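Long-range contacts in envelope glycoprotein (Thogoto virus, PDB 5XEA), which attaches the virus to its host-cell receptor and later induces fusion of the virion with the host membrane: residues C95-G100 with Y133-I138; V51-N56 with S101-C106; L122-A127 with M438-G443. All coordinates share one frame; numbering follows the deposited sequence.

Contact 1. Residues C95-G100 with Y133-I138; sequences CHDCWG and YHMCNI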
ATOM      1  N   CYS B  95      19.361 -45.278   2.977  1.00 42.14           N
ATOM      2  CA  CYS B  95      19.688 -46.531   2.306  1.00 45.66           C
ATOM      3  C   CYS B  95      19.891 -46.213   0.844  1.00 45.08           C
ATOM      4  O   CYS B  95      18.967 -45.724   0.183  1.00 42.59           O
ATOM      5  CB  CYS B  95      18.574 -47.574   2.458  1.00 47.18           C
ATOM      6  SG  CYS B  95      18.493 -48.377   4.048  1.00 79.68           S
ATOM      7  N   HIS B  96      21.085 -46.481   0.345  1.00 42.66           N
ATOM      8  CA  HIS B  96      21.385 -46.344  -1.070  1.00 40.36           C
ATOM      9  C   HIS B  96      21.473 -47.736  -1.691  1.00 42.75           C
ATOM     10  O   HIS B  96      22.427 -48.478  -1.424  1.00 42.16           O
ATOM     11  CB  HIS B  96      22.689 -45.581  -1.267  1.00 42.93           C
ATOM     12  CG  HIS B  96      22.940 -45.194  -2.688  1.00 45.18           C
ATOM     13  ND1 HIS B  96      23.629 -45.999  -3.566  1.00 54.02           N
ATOM     14  CD2 HIS B  96      22.597 -44.085  -3.384  1.00 46.85           C
ATOM     15  CE1 HIS B  96      23.698 -45.405  -4.746  1.00 59.13           C
ATOM     16  NE2 HIS B  96      23.081 -44.240  -4.659  1.00 59.45           N
ATOM     17  N   ASP B  97      20.491 -48.079  -2.528  1.00 39.15           N
ATOM     18  CA  ASP B  97      20.523 -49.302  -3.333  1.00 46.28           C
ATOM     19  C   ASP B  97      20.818 -50.522  -2.453  1.00 47.52           C
ATOM     20  O   ASP B  97      21.668 -51.351  -2.761  1.00 46.02           O
ATOM     21  CB  ASP B  97      21.537 -49.179  -4.476  1.00 46.38           C
ATOM     22  CG  ASP B  97      21.021 -48.329  -5.656  1.00 49.15           C
ATOM     23  OD1 ASP B  97      19.966 -47.680  -5.518  1.00 45.27           O
ATOM     24  OD2 ASP B  97      21.672 -48.299  -6.735  1.00 44.97           O
ATOM     25  N   CYS B  98      20.115 -50.604  -1.324  1.00 39.12           N
ATOM     26  CA  CYS B  98      20.251 -51.729  -0.404  1.00 39.22           C
ATOM     27  C   CYS B  98      19.399 -52.882  -0.920  1.00 44.85           C
ATOM     28  O   CYS B  98      18.165 -52.826  -0.861  1.00 48.34           O
ATOM     29  CB  CYS B  98      19.821 -51.332   1.002  1.00 44.86           C
ATOM     30  SG  CYS B  98      20.820 -50.019   1.764  1.00 54.94           S
ATOM     31  N   TRP B  99      20.046 -53.921  -1.421  1.00 43.11           N
ATOM     32  CA  TRP B  99      19.350 -55.032  -2.052  1.00 38.33           C
ATOM     33  C   TRP B  99      19.500 -56.296  -1.222  1.00 39.07           C
ATOM     34  O   TRP B  99      20.305 -56.368  -0.286  1.00 40.63           O
ATOM     35  CB  TRP B  99      19.851 -55.262  -3.482  1.00 37.43           C
ATOM     36  CG  TRP B  99      21.304 -55.554  -3.606  1.00 45.17           C
ATOM     37  CD1 TRP B  99      22.308 -54.653  -3.789  1.00 51.20           C
ATOM     38  CD2 TRP B  99      21.926 -56.850  -3.579  1.00 46.43           C
ATOM     39  NE1 TRP B  99      23.519 -55.307  -3.875  1.00 45.13           N
ATOM     40  CE2 TRP B  99      23.311 -56.653  -3.739  1.00 47.70           C
ATOM     41  CE3 TRP B  99      21.443 -58.154  -3.422  1.00 52.83           C
ATOM     42  CZ2 TRP B  99      24.226 -57.718  -3.763  1.00 51.20           C
ATOM     43  CZ3 TRP B  99      22.350 -59.214  -3.439  1.00 59.94           C
ATOM     44  CH2 TRP B  99      23.727 -58.987  -3.608  1.00 55.97           C
ATOM     45  N   GLY B 100      18.682 -57.290  -1.566  1.00 42.85           N
ATOM     46  CA  GLY B 100      18.711 -58.548  -0.841  1.00 43.54           C
ATOM     47  C   GLY B 100      18.284 -58.338   0.595  1.00 43.28           C
ATOM     48  O   GLY B 100      17.365 -57.563   0.894  1.00 39.73           O
ATOM     49  N   TYR B 133      16.022 -59.901  -6.976  1.00 39.48           N
ATOM     50  CA  TYR B 133      16.136 -59.408  -5.616  1.00 33.66           C
ATOM     51  C   TYR B 133      15.312 -58.141  -5.446  1.00 35.99           C
ATOM     52  O   TYR B 133      14.925 -57.473  -6.413  1.00 38.12           O
ATOM     53  CB  TYR B 133      17.591 -59.102  -5.230  1.00 36.94           C
ATOM     54  CG  TYR B 133      18.477 -60.314  -5.048  1.00 40.81           C
ATOM     55  CD1 TYR B 133      18.690 -60.854  -3.783  1.00 46.63           C
ATOM     56  CD2 TYR B 133      19.115 -60.901  -6.135  1.00 42.74           C
ATOM     57  CE1 TYR B 133      19.497 -61.966  -3.608  1.00 51.53           C
ATOM     58  CE2 TYR B 133      19.936 -62.000  -5.973  1.00 42.08           C
ATOM     59  CZ  TYR B 133      20.118 -62.529  -4.701  1.00 49.03           C
ATOM     60  OH  TYR B 133      20.924 -63.621  -4.523  1.00 65.70           O
ATOM     61  N   HIS B 134      15.078 -57.807  -4.185  1.00 34.44           N
ATOM     62  CA  HIS B 134      14.454 -56.556  -3.794  1.00 33.32           C
ATOM     63  C   HIS B 134      15.513 -55.473  -3.632  1.00 40.03           C
ATOM     64  O   HIS B 134      16.677 -55.755  -3.321  1.00 39.37           O
ATOM     65  CB  HIS B 134      13.701 -56.718  -2.484  1.00 37.89           C
ATOM     66  CG  HIS B 134      12.584 -57.701  -2.556  1.00 37.97           C
ATOM     67  ND1 HIS B 134      11.271 -57.321  -2.703  1.00 43.85           N
ATOM     68  CD2 HIS B 134      12.584 -59.054  -2.512  1.00 35.25           C
ATOM     69  CE1 HIS B 134      10.505 -58.396  -2.742  1.00 40.31           C
ATOM     70  NE2 HIS B 134      11.276 -59.459  -2.622  1.00 47.89           N
ATOM     71  N   MET B 135      15.105 -54.222  -3.838  1.00 37.57           N
ATOM     72  CA  MET B 135      16.043 -53.131  -3.647  1.00 32.94           C
ATOM     73  C   MET B 135      15.344 -51.989  -2.925  1.00 37.55           C
ATOM     74  O   MET B 135      14.188 -51.673  -3.211  1.00 34.08           O
ATOM     75  CB  MET B 135      16.647 -52.679  -4.979  1.00 39.49           C
ATOM     76  CG  MET B 135      17.852 -51.749  -4.788  1.00 39.76           C
ATOM     77  SD  MET B 135      18.780 -51.458  -6.291  1.00 46.86           S
ATOM     78  CE  MET B 135      19.746 -52.968  -6.354  1.00 38.24           C
ATOM     79  N   CYS B 136      16.051 -51.408  -1.959  1.00 34.80           N
ATOM     80  CA  CYS B 136      15.515 -50.443  -1.014  1.00 41.62           C
ATOM     81  C   CYS B 136      16.302 -49.143  -1.139  1.00 35.77           C
ATOM     82  O   CYS B 136      17.538 -49.150  -1.131  1.00 37.92           O
ATOM     83  CB  CYS B 136      15.594 -50.994   0.420  1.00 41.82           C
ATOM     84  SG  CYS B 136      15.170 -49.848   1.766  1.00 51.32           S
ATOM     85  N   ASN B 137      15.589 -48.036  -1.294  1.00 37.87           N
ATOM     86  CA  ASN B 137      16.215 -46.722  -1.207  1.00 38.90           C
ATOM     87  C   ASN B 137      15.429 -45.896  -0.210  1.00 34.90           C
ATOM     88  O   ASN B 137      14.201 -45.790  -0.320  1.00 36.73           O
ATOM     89  CB  ASN B 137      16.270 -46.022  -2.573  1.00 37.78           C
ATOM     90  CG  ASN B 137      17.514 -46.385  -3.363  1.00 45.81           C
ATOM     91  OD1 ASN B 137      18.611 -45.911  -3.063  1.00 40.63           O
ATOM     92  ND2 ASN B 137      17.349 -47.229  -4.384  1.00 42.03           N
ATOM     93  N   ILE B 138      16.130 -45.341   0.778  1.00 37.45           N
ATOM     94  CA  ILE B 138      15.544 -44.412   1.731  1.00 36.38           C
ATOM     95  C   ILE B 138      16.421 -43.170   1.821  1.00 35.26           C
ATOM     96  O   ILE B 138      17.644 -43.276   1.980  1.00 37.18           O
ATOM     97  CB  ILE B 138      15.398 -45.031   3.132  1.00 38.98           C
ATOM     98  CG1 ILE B 138      14.675 -46.374   3.082  1.00 39.77           C
ATOM     99  CG2 ILE B 138      14.701 -44.040   4.096  1.00 33.56           C
ATOM    100  CD1 ILE B 138      14.525 -46.979   4.452  1.00 47.90           C
TER
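An antiparallel strand pair with a beta bulge sets Cys-95 against Ile-138 and Cys-98 against Cys-136, both as hydrogen-bonded pairs, then Trp-99 against Met-135 as a non-hydrogen-bonded pair. The register slips by one residue at the corner His-96 and Asp-97 make, and Asn-137 fills that corner with its amide. Asp-97 N donates to Asn-137 OD1 over 2.9 Å, coming from above the carbonyl plane, while Asn-137 ND2 returns a bond of 2.9 Å to Asp-97 OD1, lying in the amide plane and meeting the oxygen nearly along its C-O bond. With CG of Asn-137 anti to its carbonyl carbon (chi1 -87°), both ends of the amide face the bulge, and the two bonds should fix its flip. The other oxygen, Asp-97 OD2, is hydrogen-bonded to Trp-129 NE1 and salt-bridged to Arg-125. Strand 95-99 thereby lies along the start of 133-156, whose other side hydrogen-bonds to 40-56, in the elongated sheet of this gp64-family, class III fusion protein. On the face carrying Trp-99 and Met-135, the indole presents its benzo edge to one face of the Tyr-133 ring, edge-to-face, with centroids 5.1 Å apart and planes at 75°. The methyl CE of Met-135, swung round by the bend at chi3 (-80°), comes 3.7 Å from Trp-99 CB. Beyond the indole, Gly-100 N reaches His-134 O at 3.1 Å.

Contact 2. Residues V51-N56 with S101-C106; sequences VAYCYN and SDSYAC
Tyr-53 lays the CD1-CE1 side of its ring along the 3-10 turns of 101-106, where it overlaps Cys-106 and Ser-103. A 3-10 segment here packs on a strand of the antiparallel sheet of this gp64-family glycoprotein: strand 40-56 supplies Val-51 and Tyr-53 on one face, and the segment following strand 95-99 folds over them. Cys-106 CB is the closest part of that cover, 3.6 Å from Tyr-53 CD1, and approaches the ring obliquely. The ring gets there because CG of Tyr-53 stands anti to the backbone N (chi1 -178°), reaching out from the strand. Farther along the same side, Tyr-53 CE1 lies 3.9 Å from Ser-103 CB. Cys-106 SG turns the other way along the strand, to CG1 of Val-51 at 3.8 Å, and it is also disulfide-bonded to Cys-136 on the neighbouring strand 133-156. The disulfide anchors the last residue of the 3-10 segment to the sheet. His-134 also meets the Tyr-53 ring, the two planes about 15° apart. Ser-103 OG is hydrogen-bonded to Gly-100 O, three residues back along the chain. One water joins the two hydroxyls: it sits in the plane of the tyrosine ring, 2.8 Å from Tyr-53 OH, and donates to Ser-103 OG at 2.8 Å.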
ATOM      1  N   VAL B  51      10.891 -43.296   0.481  1.00 39.56           N
ATOM      2  CA  VAL B  51      11.088 -44.733   0.652  1.00 35.44           C
ATOM      3  C   VAL B  51      10.673 -45.435  -0.640  1.00 33.31           C
ATOM      4  O   VAL B  51       9.498 -45.380  -1.027  1.00 35.74           O
ATOM      5  CB  VAL B  51      10.296 -45.284   1.854  1.00 34.95           C
ATOM      6  CG1 VAL B  51      10.549 -46.780   2.028  1.00 36.97           C
ATOM      7  CG2 VAL B  51      10.671 -44.524   3.137  1.00 44.40           C
ATOM      8  N   ALA B  52      11.631 -46.080  -1.307  1.00 32.61           N
ATOM      9  CA  ALA B  52      11.378 -46.861  -2.521  1.00 33.07           C
ATOM     10  C   ALA B  52      11.788 -48.313  -2.283  1.00 36.28           C
ATOM     11  O   ALA B  52      12.981 -48.629  -2.205  1.00 38.32           O
ATOM     12  CB  ALA B  52      12.122 -46.282  -3.729  1.00 35.32           C
ATOM     13  N   TYR B  53      10.801 -49.191  -2.198  1.00 39.56           N
ATOM     14  CA  TYR B  53      11.006 -50.626  -2.032  1.00 34.57           C
ATOM     15  C   TYR B  53      10.603 -51.316  -3.334  1.00 39.76           C
ATOM     16  O   TYR B  53       9.427 -51.317  -3.705  1.00 38.68           O
ATOM     17  CB  TYR B  53      10.181 -51.129  -0.854  1.00 38.69           C
ATOM     18  CG  TYR B  53      10.344 -52.600  -0.533  1.00 37.84           C
ATOM     19  CD1 TYR B  53      11.536 -53.089  -0.011  1.00 39.99           C
ATOM     20  CD2 TYR B  53       9.293 -53.499  -0.725  1.00 39.11           C
ATOM     21  CE1 TYR B  53      11.683 -54.443   0.308  1.00 43.08           C
ATOM     22  CE2 TYR B  53       9.435 -54.858  -0.411  1.00 39.81           C
ATOM     23  CZ  TYR B  53      10.629 -55.316   0.111  1.00 41.22           C
ATOM     24  OH  TYR B  53      10.780 -56.648   0.431  1.00 42.87           O
ATOM     25  N   CYS B  54      11.563 -51.900  -4.026  1.00 32.45           N
ATOM     26  CA  CYS B  54      11.321 -52.428  -5.358  1.00 35.88           C
ATOM     27  C   CYS B  54      11.629 -53.915  -5.377  1.00 38.12           C
ATOM     28  O   CYS B  54      12.363 -54.413  -4.525  1.00 36.13           O
ATOM     29  CB  CYS B  54      12.184 -51.699  -6.383  1.00 33.04           C
ATOM     30  SG  CYS B  54      11.940 -49.896  -6.350  1.00 47.02           S
ATOM     31  N   TYR B  55      11.059 -54.617  -6.353  1.00 35.04           N
ATOM     32  CA  TYR B  55      11.458 -55.988  -6.657  1.00 38.80           C
ATOM     33  C   TYR B  55      11.646 -56.125  -8.159  1.00 39.61           C
ATOM     34  O   TYR B  55      10.816 -55.659  -8.943  1.00 41.97           O
ATOM     35  CB  TYR B  55      10.436 -57.031  -6.162  1.00 38.61           C
ATOM     36  CG  TYR B  55      10.812 -58.458  -6.547  1.00 38.28           C
ATOM     37  CD1 TYR B  55      11.881 -59.102  -5.933  1.00 33.87           C
ATOM     38  CD2 TYR B  55      10.118 -59.149  -7.543  1.00 40.50           C
ATOM     39  CE1 TYR B  55      12.236 -60.405  -6.280  1.00 33.84           C
ATOM     40  CE2 TYR B  55      10.472 -60.466  -7.896  1.00 39.14           C
ATOM     41  CZ  TYR B  55      11.536 -61.077  -7.255  1.00 41.96           C
ATOM     42  OH  TYR B  55      11.921 -62.355  -7.581  1.00 46.12           O
ATOM     43  N   ASN B  56      12.747 -56.749  -8.550  1.00 34.47           N
ATOM     44  CA  ASN B  56      13.063 -56.993  -9.949  1.00 30.27           C
ATOM     45  C   ASN B  56      12.930 -58.496 -10.216  1.00 41.75           C
ATOM     46  O   ASN B  56      13.842 -59.267  -9.914  1.00 36.91           O
ATOM     47  CB  ASN B  56      14.472 -56.503 -10.259  1.00 38.70           C
ATOM     48  CG  ASN B  56      14.828 -56.636 -11.723  1.00 37.21           C
ATOM     49  OD1 ASN B  56      14.114 -57.267 -12.495  1.00 41.75           O
ATOM     50  ND2 ASN B  56      15.935 -56.024 -12.112  1.00 39.76           N
ATOM     51  N   SER B 101      18.971 -59.020   1.515  1.00 37.98           N
ATOM     52  CA  SER B 101      18.563 -58.953   2.912  1.00 46.00           C
ATOM     53  C   SER B 101      18.628 -57.537   3.473  1.00 45.91           C
ATOM     54  O   SER B 101      17.885 -57.228   4.410  1.00 54.11           O
ATOM     55  CB  SER B 101      19.424 -59.889   3.756  1.00 46.99           C
ATOM     56  OG  SER B 101      20.786 -59.677   3.459  1.00 53.96           O
ATOM     57  N   ASP B 102      19.488 -56.667   2.925  1.00 53.29           N
ATOM     58  CA  ASP B 102      19.523 -55.272   3.384  1.00 48.63           C
ATOM     59  C   ASP B 102      18.256 -54.500   3.029  1.00 44.29           C
ATOM     60  O   ASP B 102      17.982 -53.478   3.654  1.00 54.07           O
ATOM     61  CB  ASP B 102      20.744 -54.542   2.815  1.00 51.26           C
ATOM     62  CG  ASP B 102      22.064 -55.135   3.305  1.00 60.87           C
ATOM     63  OD1 ASP B 102      22.133 -55.544   4.479  1.00 67.68           O
ATOM     64  OD2 ASP B 102      23.028 -55.204   2.514  1.00 61.37           O
ATOM     65  N   SER B 103      17.466 -54.958   2.049  1.00 40.60           N
ATOM     66  CA  SER B 103      16.206 -54.282   1.746  1.00 43.64           C
ATOM     67  C   SER B 103      15.224 -54.344   2.905  1.00 38.72           C
ATOM     68  O   SER B 103      14.190 -53.672   2.859  1.00 49.28           O
ATOM     69  CB  SER B 103      15.566 -54.879   0.489  1.00 40.28           C
ATOM     70  OG  SER B 103      15.183 -56.228   0.696  1.00 42.61           O
ATOM     71  N   TYR B 104      15.533 -55.131   3.938  1.00 43.91           N
ATOM     72  CA  TYR B 104      14.736 -55.212   5.158  1.00 46.38           C
ATOM     73  C   TYR B 104      14.500 -53.841   5.784  1.00 51.04           C
ATOM     74  O   TYR B 104      13.476 -53.629   6.442  1.00 55.02           O
ATOM     75  CB  TYR B 104      15.467 -56.143   6.139  1.00 44.25           C
ATOM     76  CG  TYR B 104      14.748 -56.555   7.407  1.00 60.21           C
ATOM     77  CD1 TYR B 104      13.641 -57.394   7.366  1.00 62.76           C
ATOM     78  CD2 TYR B 104      15.227 -56.165   8.657  1.00 73.57           C
ATOM     79  CE1 TYR B 104      13.001 -57.806   8.535  1.00 63.63           C
ATOM     80  CE2 TYR B 104      14.594 -56.571   9.835  1.00 69.15           C
ATOM     81  CZ  TYR B 104      13.482 -57.391   9.764  1.00 67.65           C
ATOM     82  OH  TYR B 104      12.850 -57.795  10.921  1.00 60.89           O
ATOM     83  N   ALA B 105      15.429 -52.902   5.591  1.00 50.95           N
ATOM     84  CA  ALA B 105      15.306 -51.589   6.227  1.00 53.69           C
ATOM     85  C   ALA B 105      14.094 -50.810   5.743  1.00 52.20           C
ATOM     86  O   ALA B 105      13.624 -49.922   6.458  1.00 58.86           O
ATOM     87  CB  ALA B 105      16.571 -50.762   5.991  1.00 53.56           C
ATOM     88  N   CYS B 106      13.595 -51.104   4.542  1.00 50.75           N
ATOM     89  CA  CYS B 106      12.406 -50.462   3.997  1.00 46.59           C
ATOM     90  C   CYS B 106      11.110 -50.962   4.609  1.00 51.55           C
ATOM     91  O   CYS B 106      10.045 -50.478   4.220  1.00 50.43           O
ATOM     92  CB  CYS B 106      12.329 -50.690   2.488  1.00 47.42           C
ATOM     93  SG  CYS B 106      13.175 -49.481   1.505  1.00 52.14           S
TER
HETATM   94  O   HOH W   1      12.962 -57.222   2.070  1.00 42.19           O

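Contact 3. Residues L122-A127 with M438-G443; sequences LVRRDA and MYTKNG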
ATOM      1  N   LEU B 122      16.643 -34.493   0.528  1.00 38.05           N
ATOM      2  CA  LEU B 122      16.644 -35.888   0.114  1.00 42.14           C
ATOM      3  C   LEU B 122      17.005 -35.985  -1.361  1.00 37.75           C
ATOM      4  O   LEU B 122      16.941 -35.008  -2.096  1.00 34.11           O
ATOM      5  CB  LEU B 122      15.283 -36.543   0.379  1.00 39.09           C
ATOM      6  CG  LEU B 122      13.991 -36.045  -0.279  1.00 34.09           C
ATOM      7  CD1 LEU B 122      13.811 -36.485  -1.726  1.00 35.75           C
ATOM      8  CD2 LEU B 122      12.808 -36.531   0.571  1.00 35.56           C
ATOM      9  N   VAL B 123      17.423 -37.177  -1.773  1.00 32.49           N
ATOM     10  CA  VAL B 123      17.643 -37.534  -3.168  1.00 36.84           C
ATOM     11  C   VAL B 123      16.544 -38.513  -3.537  1.00 36.93           C
ATOM     12  O   VAL B 123      16.254 -39.433  -2.768  1.00 37.82           O
ATOM     13  CB  VAL B 123      19.028 -38.174  -3.386  1.00 45.09           C
ATOM     14  CG1 VAL B 123      19.249 -38.489  -4.867  1.00 41.42           C
ATOM     15  CG2 VAL B 123      20.134 -37.263  -2.885  1.00 45.32           C
ATOM     16  N   ARG B 124      15.907 -38.308  -4.681  1.00 34.84           N
ATOM     17  CA  ARG B 124      14.840 -39.203  -5.113  1.00 36.27           C
ATOM     18  C   ARG B 124      15.449 -40.314  -5.958  1.00 37.47           C
ATOM     19  O   ARG B 124      15.939 -40.057  -7.055  1.00 37.99           O
ATOM     20  CB  ARG B 124      13.773 -38.462  -5.903  1.00 35.35           C
ATOM     21  CG  ARG B 124      12.778 -39.444  -6.534  1.00 39.94           C
ATOM     22  CD  ARG B 124      11.786 -38.712  -7.393  1.00 38.76           C
ATOM     23  NE  ARG B 124      10.850 -39.631  -8.010  1.00 39.52           N
ATOM     24  CZ  ARG B 124       9.863 -39.247  -8.807  1.00 48.48           C
ATOM     25  NH1 ARG B 124       9.684 -37.956  -9.063  1.00 51.13           N
ATOM     26  NH2 ARG B 124       9.056 -40.148  -9.342  1.00 49.56           N
ATOM     27  N   ARG B 125      15.425 -41.544  -5.453  1.00 35.84           N
ATOM     28  CA  ARG B 125      16.017 -42.676  -6.169  1.00 39.65           C
ATOM     29  C   ARG B 125      15.116 -43.896  -6.014  1.00 40.17           C
ATOM     30  O   ARG B 125      14.631 -44.172  -4.910  1.00 36.28           O
ATOM     31  CB  ARG B 125      17.429 -42.977  -5.637  1.00 37.38           C
ATOM     32  CG  ARG B 125      18.197 -44.045  -6.409  1.00 56.60           C
ATOM     33  CD  ARG B 125      19.681 -44.053  -6.017  1.00 56.83           C
ATOM     34  NE  ARG B 125      20.409 -45.142  -6.670  1.00 56.25           N
ATOM     35  CZ  ARG B 125      21.060 -45.025  -7.824  1.00 54.47           C
ATOM     36  NH1 ARG B 125      21.081 -43.859  -8.462  1.00 55.25           N
ATOM     37  NH2 ARG B 125      21.696 -46.068  -8.342  1.00 51.42           N
ATOM     38  N   ASP B 126      14.873 -44.615  -7.110  1.00 40.20           N
ATOM     39  CA  ASP B 126      14.102 -45.863  -7.034  1.00 43.27           C
ATOM     40  C   ASP B 126      14.730 -46.956  -7.903  1.00 43.39           C
ATOM     41  O   ASP B 126      14.052 -47.664  -8.653  1.00 41.42           O
ATOM     42  CB  ASP B 126      12.634 -45.641  -7.397  1.00 45.32           C
ATOM     43  CG  ASP B 126      12.438 -45.061  -8.786  1.00 56.56           C
ATOM     44  OD1 ASP B 126      13.411 -45.001  -9.576  1.00 60.78           O
ATOM     45  OD2 ASP B 126      11.284 -44.674  -9.085  1.00 66.92           O
ATOM     46  N   ALA B 127      16.040 -47.125  -7.770  1.00 45.60           N
ATOM     47  CA  ALA B 127      16.752 -48.145  -8.532  1.00 43.01           C
ATOM     48  C   ALA B 127      16.246 -49.547  -8.192  1.00 35.76           C
ATOM     49  O   ALA B 127      15.781 -49.816  -7.076  1.00 37.81           O
ATOM     50  CB  ALA B 127      18.252 -48.044  -8.267  1.00 40.59           C
ATOM     51  N   MET B 438      11.806 -33.582  -9.073  1.00 34.10           N
ATOM     52  CA  MET B 438      11.459 -33.353 -10.476  1.00 35.46           C
ATOM     53  C   MET B 438      11.796 -34.563 -11.362  1.00 38.15           C
ATOM     54  O   MET B 438      11.047 -34.888 -12.292  1.00 42.59           O
ATOM     55  CB  MET B 438      12.184 -32.120 -10.985  1.00 33.61           C
ATOM     56  CG  MET B 438      11.707 -31.701 -12.332  1.00 39.87           C
ATOM     57  SD  MET B 438      12.457 -30.135 -12.757  1.00 48.67           S
ATOM     58  CE  MET B 438      11.480 -29.021 -11.726  1.00 33.17           C
ATOM     59  N   TYR B 439      12.904 -35.240 -11.094  1.00 37.65           N
ATOM     60  CA  TYR B 439      13.164 -36.513 -11.769  1.00 40.56           C
ATOM     61  C   TYR B 439      13.945 -37.425 -10.831  1.00 47.25           C
ATOM     62  O   TYR B 439      14.603 -36.971  -9.889  1.00 39.98           O
ATOM     63  CB  TYR B 439      13.911 -36.323 -13.106  1.00 44.38           C
ATOM     64  CG  TYR B 439      15.171 -35.483 -12.992  1.00 47.39           C
ATOM     65  CD1 TYR B 439      16.401 -36.084 -12.772  1.00 41.17           C
ATOM     66  CD2 TYR B 439      15.126 -34.096 -13.091  1.00 43.94           C
ATOM     67  CE1 TYR B 439      17.556 -35.342 -12.650  1.00 45.33           C
ATOM     68  CE2 TYR B 439      16.299 -33.321 -12.970  1.00 45.41           C
ATOM     69  CZ  TYR B 439      17.504 -33.956 -12.757  1.00 49.92           C
ATOM     70  OH  TYR B 439      18.678 -33.247 -12.629  1.00 47.36           O
ATOM     71  N   THR B 440      13.844 -38.726 -11.089  1.00 40.93           N
ATOM     72  CA  THR B 440      14.570 -39.701 -10.301  1.00 43.25           C
ATOM     73  C   THR B 440      16.044 -39.720 -10.712  1.00 45.65           C
ATOM     74  O   THR B 440      16.399 -39.514 -11.878  1.00 43.98           O
ATOM     75  CB  THR B 440      13.929 -41.080 -10.464  1.00 52.90           C
ATOM     76  OG1 THR B 440      14.436 -41.962  -9.459  1.00 68.17           O
ATOM     77  CG2 THR B 440      14.244 -41.668 -11.852  1.00 50.77           C
ATOM     78  N   LYS B 441      16.911 -39.936  -9.734  1.00 40.76           N
ATOM     79  CA  LYS B 441      18.351 -39.949  -9.974  1.00 44.07           C
ATOM     80  C   LYS B 441      18.815 -41.406  -9.900  1.00 51.04           C
ATOM     81  O   LYS B 441      19.373 -41.849  -8.896  1.00 51.30           O
ATOM     82  CB  LYS B 441      19.093 -39.043  -8.948  1.00 46.97           C
ATOM     83  CG  LYS B 441      18.385 -37.702  -8.622  1.00 53.33           C
ATOM     84  CD  LYS B 441      18.704 -36.596  -9.616  1.00 50.70           C
ATOM     85  CE  LYS B 441      18.111 -35.224  -9.164  1.00 51.70           C
ATOM     86  NZ  LYS B 441      16.613 -35.234  -9.077  1.00 44.75           N
ATOM     87  N   ASN B 442      18.566 -42.161 -10.975  1.00 56.22           N
ATOM     88  CA  ASN B 442      18.767 -43.612 -10.986  1.00 68.19           C
ATOM     89  C   ASN B 442      20.049 -44.068 -11.675  1.00 80.52           C
ATOM     90  O   ASN B 442      20.193 -45.266 -11.945  1.00 83.20           O
ATOM     91  CB  ASN B 442      17.578 -44.317 -11.647  1.00 63.64           C
ATOM     92  CG  ASN B 442      16.363 -44.372 -10.748  1.00 66.80           C
ATOM     93  OD1 ASN B 442      16.443 -44.077  -9.546  1.00 51.63           O
ATOM     94  ND2 ASN B 442      15.228 -44.759 -11.320  1.00 71.96           N
ATOM     95  N   GLY B 443      20.973 -43.161 -11.977  1.00 72.24           N
ATOM     96  CA  GLY B 443      22.302 -43.581 -12.397  1.00 83.83           C
ATOM     97  C   GLY B 443      23.189 -43.689 -11.171  1.00 92.70           C
ATOM     98  O   GLY B 443      22.984 -42.930 -10.224  1.00 96.90           O
TER
HETATM   99  O   HOH W   2      16.542 -35.862  -6.038  1.00 40.05           O
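Val-123 begins the contact by setting CG1 3.9 Å from CG of Lys-441, the two side chains crossing at about a right angle. Bends at chi2 and chi4 turn the lysine back on its own segment, where NZ donates to Tyr-439 O at 2.8 Å; a water accepts from both NZ and Arg-124 N. At Arg-124 the backbones join: Lys-441 N gives Arg-124 O a nearly straight bond of 2.9 Å (170°). The extended arginine passes Thr-440, whose backbone N lies over one face of the guanidinium. Its NH1 goes to Met-437 O, whereas NE is buried with no partner in the model. Neither segment is regular here. The tail leaving helix 421-437 runs past the loop ahead of strand 133-156, and Tyr-439 meets Trp-50 of a second subunit edge-to-face, so the tail lies at the trimer interface of this class III fusion protein. Arg-125, also extended, brings NH1 to Gly-443 O at 2.8 Å, from well above that carbonyl's plane, and weakly to Lys-441 O; its NH2 is salt-bridged to Asp-97. Asp-126 and Asn-442 then meet at two points. Asp-126 N donates to Asn-442 OD1 in the carbonyl plane, on a lone pair, at 2.9 Å. Asn-442 ND2 meets Asp-126 OD1 at a modelled 2.5 Å, a length too short to trust, with carboxylate and amide planes 42° apart.

Contacts 1 and 2 all but coincide, their centres about 4 Å apart, on the sheet where strands 40-56 and 133-156 are neighbours; residue 100 of contact 1 runs straight into residue 101 of contact 2. Contact 3 lies about 13 Å from contact 1 and about 15 Å from contact 2, centre to centre. Along the chain the segments of contact 1 alternate with those of both others, while contact 2 closes before contact 3 opens. Loop 122-127 packs against Ala-52 and Cys-54 of contact 2. By binding 438-443 to that loop, contact 3 brings residues near the C-terminus back to this sheet, a course consistent with the hairpin-like postfusion form of class III fusion proteins.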